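Local atomic coordinates of periplasmic oligopeptide-binding protein (Burkholderia pseudomallei, PDB entry 3ZS6), a protein that probably binds oligopeptides in the periplasm and delivers them to an ABC transporter for uptake into the cell. Residues A72-G77 and P156-A161. Numbering follows the deposited sequence. Where two conformers were deposited one is given.
Sequences AKWSNG and PVNKDA
The backbones come closest at Trp74 and Asn158, whose CA atoms are 8.0 Å apart, where a type I beta turn, Trp74 to Gly77, closed by the bond from Gly77 N to Trp74 O, faces the loop that leads into helix 159-165. No hydrogen bond joins the segments; the indole of Trp74 makes nearly all of the contact. Asn158 lies over one face of it, its CB 3.9 Å from the centroid of the six-membered ring and almost on the ring normal, a CH-pi contact, while ND2 hangs above the five-membered ring, 3.6 Å from Trp74 CD1. The amide stands nearly upright on the indole, the planes 85° apart. Asn158 is also the N-cap of the helix: with CG anti to the backbone N (chi1 -175°), OD1 accepts from Ala161 N at 2.9 Å, and this bond helps to fix the rotation of the amide whose ND2 lies over the ring. The far end of the indole, CH2, reaches the backbone, 3.4 Å from Asn158 N, and touches Pro156 CB at 4.0 Å. Helix 82-93 touches both segments: its Asp84 takes a weak hydrogen bond from Trp74 NE1, and Asp84 and Phe85 pack on Pro156.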
loop_
_atom_site.group_PDB
_atom_site.type_symbol
_atom_site.label_atom_id
_atom_site.label_comp_id
_atom_site.label_asym_id
_atom_site.label_seq_id
_atom_site.Cartn_x
_atom_site.Cartn_y
_atom_site.Cartn_z
ATOM N N ALA A 72 -0.658 25.218 -13.077
ATOM C CA ALA A 72 0.062 24.355 -12.146
ATOM C C ALA A 72 1.543 24.737 -12.118
ATOM O O ALA A 72 2.179 24.895 -13.162
ATOM C CB ALA A 72 -0.109 22.892 -12.529
ATOM N N LYS A 73 2.093 24.887 -10.921
ATOM C CA LYS A 73 3.479 25.313 -10.792
ATOM C C LYS A 73 4.305 24.427 -9.860
ATOM O O LYS A 73 3.782 23.836 -8.910
ATOM C CB LYS A 73 3.542 26.762 -10.304
ATOM C CG LYS A 73 3.039 27.785 -11.319
ATOM C CD LYS A 73 3.034 29.187 -10.729
ATOM C CE LYS A 73 2.666 30.224 -11.774
ATOM N NZ LYS A 73 1.382 29.895 -12.456
ATOM N N TRP A 74 5.598 24.341 -10.160
ATOM C CA TRP A 74 6.584 23.760 -9.264
ATOM C C TRP A 74 6.863 24.737 -8.125
ATOM O O TRP A 74 6.480 25.912 -8.192
ATOM C CB TRP A 74 7.880 23.475 -10.026
ATOM C CG TRP A 74 7.749 22.363 -11.023
ATOM C CD1 TRP A 74 7.676 22.478 -12.382
ATOM C CD2 TRP A 74 7.671 20.960 -10.732
ATOM N NE1 TRP A 74 7.560 21.231 -12.955
ATOM C CE2 TRP A 74 7.558 20.284 -11.963
ATOM C CE3 TRP A 74 7.695 20.213 -9.548
ATOM C CZ2 TRP A 74 7.464 18.890 -12.045
ATOM C CZ3 TRP A 74 7.600 18.833 -9.632
ATOM C CH2 TRP A 74 7.484 18.187 -10.874
ATOM N N SER A 75 7.542 24.258 -7.088
ATOM C CA SER A 75 7.829 25.084 -5.919
ATOM C C SER A 75 8.854 26.181 -6.205
ATOM O O SER A 75 9.004 27.115 -5.416
ATOM C CB SER A 75 8.312 24.212 -4.757
ATOM O OG SER A 75 9.438 23.442 -5.144
ATOM N N ASN A 76 9.570 26.061 -7.320
ATOM C CA ASN A 76 10.530 27.087 -7.715
ATOM C C ASN A 76 9.930 28.084 -8.702
ATOM O O ASN A 76 10.643 28.905 -9.281
ATOM C CB ASN A 76 11.793 26.463 -8.314
ATOM C CG ASN A 76 11.513 25.707 -9.600
ATOM O OD1 ASN A 76 10.372 25.650 -10.064
ATOM N ND2 ASN A 76 12.558 25.132 -10.190
ATOM N N GLY A 77 8.620 28.001 -8.899
ATOM C CA GLY A 77 7.920 28.951 -9.747
ATOM C C GLY A 77 7.802 28.534 -11.202
ATOM O O GLY A 77 7.071 29.159 -11.973
ATOM N N PRO A 156 4.406 13.897 -11.019
ATOM C CA PRO A 156 5.472 14.370 -11.907
ATOM C C PRO A 156 6.742 14.649 -11.125
ATOM O O PRO A 156 6.696 14.831 -9.906
ATOM C CB PRO A 156 4.898 15.669 -12.487
ATOM C CG PRO A 156 3.957 16.169 -11.429
ATOM C CD PRO A 156 3.392 14.936 -10.746
ATOM N N VAL A 157 7.863 14.645 -11.835
ATOM C CA VAL A 157 9.164 14.960 -11.263
ATOM C C VAL A 157 9.870 16.014 -12.111
ATOM O O VAL A 157 9.749 16.008 -13.333
ATOM C CB VAL A 157 10.046 13.708 -11.189
ATOM C CG1 VAL A 157 11.432 14.067 -10.698
ATOM C CG2 VAL A 157 9.395 12.669 -10.283
ATOM N N ASN A 158 10.606 16.906 -11.458
ATOM C CA ASN A 158 11.280 18.008 -12.133
ATOM C C ASN A 158 12.652 17.599 -12.658
ATOM O O ASN A 158 13.614 17.482 -11.897
ATOM C CB ASN A 158 11.391 19.208 -11.179
ATOM C CG ASN A 158 11.974 20.447 -11.849
ATOM O OD1 ASN A 158 13.177 20.527 -12.092
ATOM N ND2 ASN A 158 11.123 21.430 -12.121
ATOM N N LYS A 159 12.729 17.378 -13.965
ATOM C CA LYS A 159 13.944 16.878 -14.607
ATOM C C LYS A 159 15.195 17.680 -14.228
ATOM O O LYS A 159 16.242 17.109 -13.918
ATOM C CB LYS A 159 13.755 16.869 -16.130
ATOM C CG LYS A 159 15.022 16.632 -16.936
ATOM C CD LYS A 159 14.812 17.024 -18.398
ATOM C CE LYS A 159 16.121 17.022 -19.170
ATOM N NZ LYS A 159 15.988 17.678 -20.507
ATOM N N ASP A 160 15.087 19.003 -14.258
ATOM C CA ASP A 160 16.229 19.852 -13.951
ATOM C C ASP A 160 16.737 19.607 -12.533
ATOM O O ASP A 160 17.947 19.527 -12.299
ATOM C CB ASP A 160 15.874 21.329 -14.130
ATOM C CG ASP A 160 15.737 21.727 -15.593
ATOM O OD1 ASP A 160 16.221 20.974 -16.469
ATOM O OD2 ASP A 160 15.153 22.799 -15.862
ATOM N N ALA A 161 15.809 19.489 -11.588
ATOM C CA ALA A 161 16.179 19.299 -10.192
ATOM C C ALA A 161 16.916 17.977 -9.995
ATOM O O ALA A 161 17.927 17.916 -9.290
ATOM C CB ALA A 161 14.951 19.369 -9.302
#